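Local coordinates for SAHS1 (Ramazzottius varieornatus, PDB 5XN9), which acts as a secreted molecular shield in water-deficient conditions, helping a tardigrade tolerate desiccation, and has the fold of a fatty-acid-binding protein, at residues G5-G10 / Y112-D117; H43-E48 / Y52-S57; K61-D66 / T77-T82; Y86-T89 / N94-A97. All coordinates share one frame; numbering follows the deposited sequence. Where two conformers were deposited one is given.

Contact 1: residues G5-G10 / Y112-D117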
# COMPACT_ATOMS: atom_id res chain seq x y z
N GLY A 5 -9.78 -2.23 -15.73
CA GLY A 5 -10.96 -1.44 -15.42
C GLY A 5 -10.63 -0.14 -14.71
O GLY A 5 -11.32 0.87 -14.88
N LYS A 6 -9.57 -0.18 -13.91
CA LYS A 6 -9.02 0.97 -13.23
C LYS A 6 -7.52 0.96 -13.45
O LYS A 6 -6.91 -0.11 -13.53
CB LYS A 6 -9.26 0.89 -11.71
CG LYS A 6 -10.71 0.63 -11.31
CD LYS A 6 -11.55 1.87 -11.48
CE LYS A 6 -12.95 1.68 -10.91
NZ LYS A 6 -13.74 2.93 -11.02
N SER A 7 -6.91 2.15 -13.52
CA SER A 7 -5.49 2.22 -13.85
C SER A 7 -4.62 1.56 -12.80
O SER A 7 -3.54 1.05 -13.12
CB SER A 7 -5.06 3.67 -14.07
OG SER A 7 -5.20 4.42 -12.88
N TRP A 8 -5.06 1.55 -11.54
CA TRP A 8 -4.28 0.99 -10.45
C TRP A 8 -4.45 -0.52 -10.30
O TRP A 8 -3.74 -1.13 -9.48
CB TRP A 8 -4.61 1.70 -9.13
CG TRP A 8 -6.06 2.10 -8.98
CD1 TRP A 8 -6.60 3.32 -9.27
CD2 TRP A 8 -7.13 1.28 -8.48
NE1 TRP A 8 -7.95 3.32 -8.98
CE2 TRP A 8 -8.30 2.08 -8.50
CE3 TRP A 8 -7.22 -0.04 -8.02
CZ2 TRP A 8 -9.55 1.60 -8.08
CZ3 TRP A 8 -8.46 -0.52 -7.60
CH2 TRP A 8 -9.61 0.30 -7.64
N MET A 9 -5.36 -1.14 -11.04
CA MET A 9 -5.45 -2.59 -11.02
C MET A 9 -4.27 -3.19 -11.78
O MET A 9 -3.77 -2.61 -12.75
CB MET A 9 -6.76 -3.05 -11.65
CG MET A 9 -7.97 -2.66 -10.81
SD MET A 9 -9.55 -2.85 -11.66
CE MET A 9 -9.64 -4.63 -11.78
N GLY A 10 -3.81 -4.33 -11.31
CA GLY A 10 -2.76 -5.05 -11.98
C GLY A 10 -1.76 -5.61 -10.99
O GLY A 10 -2.00 -5.65 -9.79
N TYR A 112 -2.06 5.65 -4.48
CA TYR A 112 -1.58 4.89 -5.62
C TYR A 112 -1.92 5.69 -6.88
O TYR A 112 -3.09 5.86 -7.21
CB TYR A 112 -2.26 3.52 -5.70
CG TYR A 112 -2.00 2.66 -4.48
CD1 TYR A 112 -2.71 2.86 -3.30
CD2 TYR A 112 -1.06 1.63 -4.51
CE1 TYR A 112 -2.47 2.08 -2.18
CE2 TYR A 112 -0.82 0.84 -3.40
CZ TYR A 112 -1.53 1.08 -2.23
OH TYR A 112 -1.29 0.32 -1.11
N LYS A 113 -0.89 6.16 -7.58
CA LYS A 113 -1.06 7.05 -8.72
C LYS A 113 -0.29 6.47 -9.90
O LYS A 113 0.93 6.32 -9.84
CB LYS A 113 -0.53 8.44 -8.37
CG LYS A 113 -0.51 9.45 -9.50
CD LYS A 113 0.10 10.75 -8.99
CE LYS A 113 0.38 11.76 -10.10
NZ LYS A 113 0.86 13.07 -9.56
N VAL A 114 -1.01 6.14 -10.97
CA VAL A 114 -0.44 5.46 -12.13
C VAL A 114 -0.16 6.50 -13.20
O VAL A 114 -1.09 7.10 -13.74
CB VAL A 114 -1.35 4.33 -12.63
CG1 VAL A 114 -0.82 3.77 -13.94
CG2 VAL A 114 -1.46 3.24 -11.58
N ASN A 115 1.12 6.71 -13.50
CA ASN A 115 1.55 7.67 -14.50
C ASN A 115 1.61 7.06 -15.90
O ASN A 115 2.08 7.72 -16.83
CB ASN A 115 2.93 8.23 -14.13
CG ASN A 115 3.05 8.57 -12.65
OD1 ASN A 115 3.11 7.68 -11.80
ND2 ASN A 115 3.09 9.86 -12.34
N GLY A 116 1.11 5.84 -16.05
CA GLY A 116 1.29 5.08 -17.28
C GLY A 116 2.50 4.17 -17.15
O GLY A 116 3.60 4.65 -16.88
N ASP A 117 2.28 2.86 -17.29
CA ASP A 117 3.33 1.84 -17.14
C ASP A 117 3.86 1.76 -15.71
O ASP A 117 4.29 0.69 -15.25
CB ASP A 117 4.49 2.07 -18.12
CG ASP A 117 4.02 2.59 -19.46
OD1 ASP A 117 3.12 1.97 -20.07
OD2 ASP A 117 4.56 3.63 -19.92
O HOH W 1 -3.80 5.54 -10.63

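Contact 2: residues H43-E48 / Y52-S57. With MG (magnesium ion), chain C.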
# COMPACT_ATOMS: atom_id res chain seq x y z
N HIS A 43 2.62 -5.45 -5.20
CA HIS A 43 1.22 -5.11 -4.96
C HIS A 43 0.43 -5.68 -6.12
O HIS A 43 0.71 -5.35 -7.28
CB HIS A 43 1.00 -3.60 -4.91
CG HIS A 43 1.57 -2.94 -3.70
ND1 HIS A 43 0.91 -2.91 -2.49
CD2 HIS A 43 2.75 -2.31 -3.50
CE1 HIS A 43 1.65 -2.28 -1.60
NE2 HIS A 43 2.77 -1.90 -2.19
N LYS A 44 -0.56 -6.52 -5.81
CA LYS A 44 -1.47 -7.05 -6.81
C LYS A 44 -2.87 -6.64 -6.42
O LYS A 44 -3.32 -6.92 -5.31
CB LYS A 44 -1.33 -8.58 -6.90
CG LYS A 44 0.08 -9.01 -7.28
CD LYS A 44 0.21 -10.52 -7.37
CE LYS A 44 1.67 -10.91 -7.62
NZ LYS A 44 1.92 -12.38 -7.56
N ILE A 45 -3.56 -5.95 -7.33
CA ILE A 45 -4.89 -5.41 -7.05
C ILE A 45 -5.81 -5.85 -8.18
O ILE A 45 -5.53 -5.56 -9.35
CB ILE A 45 -4.88 -3.88 -6.91
CG1 ILE A 45 -3.92 -3.42 -5.81
CG2 ILE A 45 -6.29 -3.37 -6.63
CD1 ILE A 45 -3.69 -1.91 -5.77
N TRP A 46 -6.88 -6.56 -7.84
CA TRP A 46 -7.82 -7.06 -8.83
C TRP A 46 -9.22 -7.05 -8.25
O TRP A 46 -9.43 -6.87 -7.04
CB TRP A 46 -7.43 -8.46 -9.34
CG TRP A 46 -7.59 -9.58 -8.35
CD1 TRP A 46 -8.62 -10.50 -8.32
CD2 TRP A 46 -6.69 -9.95 -7.30
NE1 TRP A 46 -8.41 -11.40 -7.30
CE2 TRP A 46 -7.23 -11.10 -6.67
CE3 TRP A 46 -5.48 -9.43 -6.83
CZ2 TRP A 46 -6.61 -11.72 -5.59
CZ3 TRP A 46 -4.87 -10.05 -5.75
CH2 TRP A 46 -5.43 -11.19 -5.14
N LYS A 47 -10.20 -7.19 -9.14
CA LYS A 47 -11.60 -7.12 -8.75
C LYS A 47 -12.22 -8.50 -8.78
O LYS A 47 -11.91 -9.32 -9.67
CB LYS A 47 -12.37 -6.17 -9.66
CG LYS A 47 -13.73 -5.76 -9.11
CD LYS A 47 -14.39 -4.73 -10.00
CE LYS A 47 -15.73 -4.31 -9.43
NZ LYS A 47 -16.42 -3.30 -10.28
N GLU A 48 -13.11 -8.76 -7.81
CA GLU A 48 -13.83 -10.04 -7.69
C GLU A 48 -15.30 -9.71 -7.47
O GLU A 48 -15.77 -9.68 -6.33
CB GLU A 48 -13.29 -10.86 -6.53
CG GLU A 48 -11.88 -11.37 -6.74
CD GLU A 48 -11.80 -12.47 -7.80
OE1 GLU A 48 -10.69 -13.01 -7.98
OE2 GLU A 48 -12.83 -12.81 -8.42
N TYR A 52 -12.82 -5.86 -4.14
CA TYR A 52 -11.46 -5.93 -4.65
C TYR A 52 -10.59 -6.72 -3.70
O TYR A 52 -10.88 -6.82 -2.50
CB TYR A 52 -10.85 -4.53 -4.78
CG TYR A 52 -11.44 -3.68 -5.87
CD1 TYR A 52 -12.58 -2.91 -5.64
CD2 TYR A 52 -10.87 -3.64 -7.14
CE1 TYR A 52 -13.13 -2.13 -6.65
CE2 TYR A 52 -11.40 -2.86 -8.15
CZ TYR A 52 -12.52 -2.11 -7.91
OH TYR A 52 -13.04 -1.34 -8.92
N HIS A 53 -9.53 -7.30 -4.24
CA HIS A 53 -8.44 -7.82 -3.44
C HIS A 53 -7.18 -7.01 -3.68
O HIS A 53 -6.91 -6.60 -4.81
CB HIS A 53 -8.14 -9.28 -3.77
CG HIS A 53 -9.15 -10.23 -3.23
ND1 HIS A 53 -8.89 -11.04 -2.14
CD2 HIS A 53 -10.42 -10.49 -3.60
CE1 HIS A 53 -9.96 -11.78 -1.89
NE2 HIS A 53 -10.90 -11.46 -2.75
N HIS A 54 -6.41 -6.83 -2.62
CA HIS A 54 -5.13 -6.15 -2.67
C HIS A 54 -4.17 -7.05 -1.92
O HIS A 54 -4.26 -7.19 -0.70
CB HIS A 54 -5.23 -4.78 -2.01
CG HIS A 54 -3.92 -4.06 -1.96
ND1 HIS A 54 -3.74 -2.90 -1.23
CD2 HIS A 54 -2.74 -4.32 -2.56
CE1 HIS A 54 -2.49 -2.49 -1.37
NE2 HIS A 54 -1.87 -3.33 -2.18
N GLN A 55 -3.28 -7.71 -2.66
CA GLN A 55 -2.30 -8.59 -2.05
C GLN A 55 -0.96 -7.88 -2.01
O GLN A 55 -0.46 -7.43 -3.05
CB GLN A 55 -2.18 -9.90 -2.83
CG GLN A 55 -1.26 -10.90 -2.17
CD GLN A 55 -0.92 -12.02 -3.10
OE1 GLN A 55 -0.03 -11.89 -3.94
NE2 GLN A 55 -1.63 -13.13 -2.98
N ILE A 56 -0.40 -7.75 -0.82
CA ILE A 56 0.92 -7.19 -0.61
C ILE A 56 1.85 -8.35 -0.29
O ILE A 56 1.52 -9.21 0.53
CB ILE A 56 0.91 -6.17 0.55
CG1 ILE A 56 -0.10 -5.05 0.29
CG2 ILE A 56 2.31 -5.63 0.81
CD1 ILE A 56 -1.50 -5.31 0.85
N SER A 57 3.00 -8.39 -0.95
CA SER A 57 3.99 -9.41 -0.62
C SER A 57 5.40 -8.82 -0.59
O SER A 57 5.76 -8.01 -1.45
CB SER A 57 3.93 -10.59 -1.58
OG SER A 57 4.16 -10.16 -2.89
MG MG C . 4.30 -1.00 -1.49
O HOH W 2 -15.58 -0.51 -8.64

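Contact 3: residues K61-D66 / T77-T82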
# COMPACT_ATOMS: atom_id res chain seq x y z
N LYS A 61 11.04 -10.93 3.34
CA LYS A 61 10.55 -10.83 4.70
C LYS A 61 9.44 -11.83 5.01
O LYS A 61 8.81 -11.75 6.07
CB LYS A 61 10.05 -9.40 4.97
CG LYS A 61 11.16 -8.36 5.07
CD LYS A 61 11.98 -8.57 6.31
CE LYS A 61 12.95 -7.43 6.54
NZ LYS A 61 13.65 -7.58 7.85
N ASN A 62 9.19 -12.78 4.10
CA ASN A 62 8.19 -13.83 4.34
C ASN A 62 6.83 -13.24 4.66
O ASN A 62 6.09 -13.74 5.52
CB ASN A 62 8.68 -14.77 5.43
CG ASN A 62 10.02 -15.34 5.09
OD1 ASN A 62 11.04 -15.08 5.75
ND2 ASN A 62 10.05 -16.05 3.99
N TYR A 63 6.50 -12.15 3.98
CA TYR A 63 5.28 -11.40 4.25
C TYR A 63 4.34 -11.50 3.07
O TYR A 63 4.72 -11.20 1.93
CB TYR A 63 5.59 -9.92 4.52
CG TYR A 63 4.34 -9.16 4.85
CD1 TYR A 63 3.80 -9.22 6.13
CD2 TYR A 63 3.66 -8.42 3.89
CE1 TYR A 63 2.65 -8.54 6.45
CE2 TYR A 63 2.50 -7.73 4.20
CZ TYR A 63 2.01 -7.80 5.48
OH TYR A 63 0.85 -7.14 5.81
N LYS A 64 3.09 -11.85 3.36
CA LYS A 64 2.05 -11.87 2.34
C LYS A 64 0.74 -11.58 3.05
O LYS A 64 0.41 -12.24 4.04
CB LYS A 64 2.01 -13.23 1.63
CG LYS A 64 1.09 -13.26 0.39
CD LYS A 64 1.01 -14.65 -0.22
CE LYS A 64 2.23 -14.97 -1.05
NZ LYS A 64 2.05 -16.23 -1.82
N ASN A 65 0.02 -10.58 2.57
CA ASN A 65 -1.27 -10.23 3.17
C ASN A 65 -2.25 -9.96 2.05
O ASN A 65 -1.96 -9.19 1.14
CB ASN A 65 -1.13 -8.98 4.05
CG ASN A 65 -2.35 -8.76 4.93
OD1 ASN A 65 -3.20 -9.65 5.07
ND2 ASN A 65 -2.45 -7.58 5.54
N ASP A 66 -3.42 -10.60 2.13
CA ASP A 66 -4.50 -10.41 1.17
C ASP A 66 -5.57 -9.57 1.85
O ASP A 66 -6.20 -10.02 2.81
CB ASP A 66 -5.05 -11.77 0.72
CG ASP A 66 -5.99 -11.67 -0.47
OD1 ASP A 66 -6.83 -10.75 -0.50
OD2 ASP A 66 -5.89 -12.52 -1.38
N THR A 77 -7.70 -5.27 9.09
CA THR A 77 -6.71 -6.31 8.94
C THR A 77 -5.83 -6.31 10.18
O THR A 77 -6.03 -5.52 11.11
CB THR A 77 -5.94 -6.17 7.61
OG1 THR A 77 -5.11 -7.31 7.39
CG2 THR A 77 -5.08 -4.92 7.61
N GLN A 78 -4.86 -7.21 10.23
CA GLN A 78 -3.95 -7.28 11.35
C GLN A 78 -2.53 -7.40 10.82
O GLN A 78 -2.30 -8.01 9.77
CB GLN A 78 -4.25 -8.48 12.25
CG GLN A 78 -5.55 -8.37 13.03
CD GLN A 78 -5.32 -8.35 14.53
OE1 GLN A 78 -4.79 -9.30 15.10
NE2 GLN A 78 -5.73 -7.26 15.17
N HIS A 79 -1.60 -6.79 11.53
CA HIS A 79 -0.18 -7.06 11.34
C HIS A 79 0.37 -7.53 12.67
O HIS A 79 0.33 -6.78 13.66
CB HIS A 79 0.58 -5.83 10.84
CG HIS A 79 2.01 -6.12 10.51
ND1 HIS A 79 3.06 -5.36 11.00
CD2 HIS A 79 2.57 -7.09 9.75
CE1 HIS A 79 4.20 -5.85 10.55
NE2 HIS A 79 3.93 -6.90 9.79
N ASN A 80 0.88 -8.76 12.70
CA ASN A 80 1.17 -9.45 13.96
C ASN A 80 -0.08 -9.39 14.84
O ASN A 80 -1.07 -10.06 14.54
CB ASN A 80 2.44 -8.91 14.61
CG ASN A 80 3.68 -9.29 13.82
OD1 ASN A 80 4.39 -8.43 13.29
ND2 ASN A 80 3.95 -10.59 13.74
N ASN A 81 -0.06 -8.60 15.92
CA ASN A 81 -1.34 -8.22 16.54
C ASN A 81 -1.36 -6.71 16.79
O ASN A 81 -1.60 -6.22 17.90
CB ASN A 81 -1.78 -9.08 17.73
CG ASN A 81 -3.26 -8.85 18.15
OD1 ASN A 81 -3.84 -9.66 18.87
ND2 ASN A 81 -3.84 -7.74 17.70
N THR A 82 -1.13 -5.97 15.72
CA THR A 82 -1.55 -4.58 15.63
C THR A 82 -2.76 -4.57 14.71
O THR A 82 -2.65 -4.99 13.55
CB THR A 82 -0.43 -3.72 15.05
OG1 THR A 82 0.74 -3.79 15.88
CG2 THR A 82 -0.88 -2.28 14.95
O HOH W 3 -0.22 -8.40 8.09
O HOH W 4 -6.60 -8.83 5.71

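Contact 4: residues Y86-T89 / N94-A97. With EDO (1,2-ethanediol), chain K.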
# COMPACT_ATOMS: atom_id res chain seq x y z
N TYR A 86 -8.86 0.31 7.74
CA TYR A 86 -8.59 0.96 6.47
C TYR A 86 -9.89 1.31 5.76
O TYR A 86 -10.95 0.70 5.98
CB TYR A 86 -7.73 0.09 5.54
CG TYR A 86 -8.33 -1.27 5.25
CD1 TYR A 86 -9.28 -1.45 4.26
CD2 TYR A 86 -7.94 -2.38 5.99
CE1 TYR A 86 -9.84 -2.70 4.01
CE2 TYR A 86 -8.47 -3.63 5.75
CZ TYR A 86 -9.42 -3.79 4.76
OH TYR A 86 -9.96 -5.05 4.52
N LYS A 87 -9.79 2.28 4.86
CA LYS A 87 -10.88 2.56 3.92
C LYS A 87 -10.25 3.05 2.63
O LYS A 87 -9.52 4.04 2.64
CB LYS A 87 -11.86 3.61 4.46
CG LYS A 87 -13.03 3.85 3.50
CD LYS A 87 -13.86 5.07 3.89
CE LYS A 87 -14.47 4.92 5.25
NZ LYS A 87 -15.52 5.95 5.47
N TYR A 88 -10.51 2.33 1.54
CA TYR A 88 -10.02 2.73 0.23
C TYR A 88 -11.08 3.57 -0.46
O TYR A 88 -12.27 3.22 -0.44
CB TYR A 88 -9.76 1.51 -0.64
CG TYR A 88 -8.57 0.66 -0.26
CD1 TYR A 88 -8.65 -0.25 0.79
CD2 TYR A 88 -7.39 0.72 -0.99
CE1 TYR A 88 -7.56 -1.04 1.13
CE2 TYR A 88 -6.31 -0.07 -0.66
CZ TYR A 88 -6.40 -0.95 0.40
OH TYR A 88 -5.33 -1.75 0.71
N THR A 89 -10.64 4.64 -1.13
CA THR A 89 -11.50 5.48 -1.94
C THR A 89 -10.79 5.81 -3.25
O THR A 89 -9.56 5.68 -3.35
CB THR A 89 -11.85 6.79 -1.22
OG1 THR A 89 -10.63 7.48 -0.92
CG2 THR A 89 -12.60 6.50 0.07
N ASN A 94 -7.11 7.77 -9.31
CA ASN A 94 -6.14 7.23 -8.36
C ASN A 94 -6.86 6.56 -7.19
O ASN A 94 -8.05 6.77 -6.95
CB ASN A 94 -5.23 8.34 -7.84
CG ASN A 94 -4.47 9.02 -8.95
OD1 ASN A 94 -4.12 8.38 -9.95
ND2 ASN A 94 -4.22 10.32 -8.81
N LEU A 95 -6.10 5.74 -6.47
CA LEU A 95 -6.62 4.98 -5.33
C LEU A 95 -5.97 5.52 -4.07
O LEU A 95 -4.76 5.73 -4.03
CB LEU A 95 -6.29 3.50 -5.49
CG LEU A 95 -6.77 2.55 -4.39
CD1 LEU A 95 -8.29 2.46 -4.36
CD2 LEU A 95 -6.15 1.17 -4.58
N LYS A 96 -6.78 5.75 -3.04
CA LYS A 96 -6.28 6.22 -1.75
C LYS A 96 -6.76 5.29 -0.65
O LYS A 96 -7.88 4.77 -0.72
CB LYS A 96 -6.75 7.65 -1.46
CG LYS A 96 -6.13 8.68 -2.39
CD LYS A 96 -6.43 10.10 -1.97
CE LYS A 96 -5.57 11.10 -2.75
NZ LYS A 96 -6.10 12.47 -2.65
N ALA A 97 -5.92 5.07 0.36
CA ALA A 97 -6.33 4.35 1.55
C ALA A 97 -6.11 5.23 2.77
O ALA A 97 -5.02 5.82 2.95
CB ALA A 97 -5.59 3.02 1.72
C1 EDO K . -3.77 -2.54 4.21
O1 EDO K . -2.68 -2.26 5.09
C2 EDO K . -4.60 -1.28 3.98
O2 EDO K . -3.86 -0.33 3.20

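Contact 1: residues G5-G10 / Y112-D117
V114 sets one methyl against the backbone of S7 and W8. Its CG2 lies 3.4 Å from S7 O and 3.8 Å from W8 CA. The torsion of the valine explains this: CG1 is anti to the backbone N (chi1 172°), and that leaves CG2 directed at the turn. CG1 stays farther off, 3.9 Å from S7 O. The turn is type I, runs from K6 to M9, and is closed by a hydrogen bond from M9 N to K6 O. S7 meets the valine with its side chain, OG coming to 3.9 Å from V114 CB. Its hydroxyl is tucked between its own N and carbonyl carbon (chi1 63°). In that position OG binds a water at 2.9 Å. The same water O accepts the N-H of V114, with 2.9 Å to V114 N, near the end of strand 106-114. The W8 side chain gives the contact little beyond CB, which stands 4.3 Å from V114 CG2. The indole leads away to L95, I45 and Y52. CB of K6 covers the centre of one of its faces, and the bridging water lies in plane at its edge. The contact ties the loop before strand 10-19 of the fatty-acid-binding-protein-like barrel to a strand end about a hundred residues later. No direct hydrogen bond crosses it, so methyl packing and one shared water carry the join.

Contact 2: residues H43-E48 / Y52-S57
H43 and H54 are joined by their imidazoles across an antiparallel beta hairpin, strands 42-48 and 51-58. The hairpin is part of the barrel of the fatty-acid-binding-protein fold. Paired backbone hydrogen bonds link K44 with Q55 and W46 with H53. W46, K44, H53 and Q55 share one face. The W46 indole starts between its own N and carbonyl carbon (chi1 70°), which lays it across the neighbouring strand. In one of the two modelled conformers of H53, its CB sits over the indole face, 3.4 Å from W46 CZ2. At the indole edge, CB of Q55 lies 4.0 Å from W46 CZ3. W46 NE1 donates in the ring plane to E48 OE1 at 2.9 Å, a bent bond of 134°. W3 stacks on the indole. With an alanine in place of W46, H53 CB would probably lose the ring beneath it and E48 OE1 its indole donor. On the other face, K47 lays CG over the ring of Y52, and I45 CD1 covers one face of H54.

H43 can be followed from base to tip. Its CB is 4.0 Å and its CG 3.8 Å from H54 NE2. ND1 donates to that same H54 NE2 at 2.8 Å, at 157°, close to the H54 ring plane. H54 ND1 is bonded to Y88 OH, so both nitrogens of that ring are engaged. H43 CE1 also touches H54 NE2, and with CD2 it flanks the metal-binding NE2. Y134 OH also binds the magnesium ion. At the far side of the H43 ring, NE2 binds this ion at 1.9 Å.

Contact 3: residues K61-D66 / T77-T82
The strand segments that carry N65 and T77 run antiparallel at 169°, but their axes come no closer than 9.1 Å, so no backbone hydrogen bonds join them. Side chains and waters span the space instead. N65 and T77 reach out from opposite directions. N65 extends its amide with CG anti to the backbone N (chi1 -167°). Its ND2 then donates to T77 OG1 at 3.3 Å, long but nearly straight at 170°. The hydroxyl lies in the amide plane. T77 OG1 also binds a water at 2.7 Å, and this water donates to D66 O at 3.2 Å. A second water bridges farther along: it is 2.8 Å from Y63 OH and donates to Q78 O at 2.7 Å. Y63 CE1 touches H79 CD2 at 3.6 Å, with the rings set obliquely. The imidazole is poorly ordered, so this touch is less certain. An alanine at N65 is likely to leave T77 OG1 without its amide donor and this part of the crossing to water. The gap is the one between the fourth and fifth strands that is characteristic of the fatty-acid-binding-protein barrel. On one side, strand 63-69 pairs with strand 51-58, where N65 bonds to I56 through the backbone. On the other, strand 75-79 pairs with strand 82-91, and T77 packs on I84 and Y86.

Contact 4: residues Y86-T89 / N94-A97
Y88 turns a ring face to A97 and a ring edge to L95. The A97 methyl, CB, stands 4.0 Å from the centroid of the Y88 ring, close to the ring normal, as a CH-pi contact. L95 CG lies in the ring plane at the edge, and its CD2 comes obliquely to 3.8 Å from Y88 CD2. The leucine reaches there because CG is anti to the backbone N (chi1 -180°). The other branch also reaches the backbone, L95 CD1 lying 3.6 Å from T89 O. T89 and K96 point to the other face of the sheet and touch lightly, T89 OG1 to K96 CB at 3.9 Å. The two segments belong to the beta hairpin of strands 82-91 and 94-101, within the barrel of the fatty-acid-binding-protein fold. They run antiparallel at 164°. T89 and K96 form the hydrogen-bonded pair: T89 N donates to K96 O, and K96 N to T89 O, each at 2.8 Å between those atoms. Y88 and A97 form the non-hydrogen-bonded pair beside it. K96 NZ makes a salt bridge with D91. The Y88 ring also stacks with F69, and its OH is bonded to H54 ND1. A 1,2-ethanediol, probably from the crystallisation liquor, adds a weak hydrogen bond from its O2 to Y88 OH at 3.2 Å. C2 of this molecule rests 3.8 Å from Y86 CB.

Contacts 2 and 4 are regular hairpins of one barrel, each with its buried side chains on one face. They meet inside, where H54 of contact 2 bonds to Y88 of contact 4. Contact 3 is a surface contact at a gap, where waters and side chains, not backbone bonds, make the crossing. Its two strands are neighbours of contacts 2 and 4 in the sheet. Contacts 1, 2 and 4 are each partly buried; contact 1 joins a loop to a strand end by a methyl and a water. Backbone bonds tie its G10 to I45 and its Y112 to L95. Only contact 2 holds a metal ligand. Contacts 1 and 3 lie on opposite sides of the chain's centre.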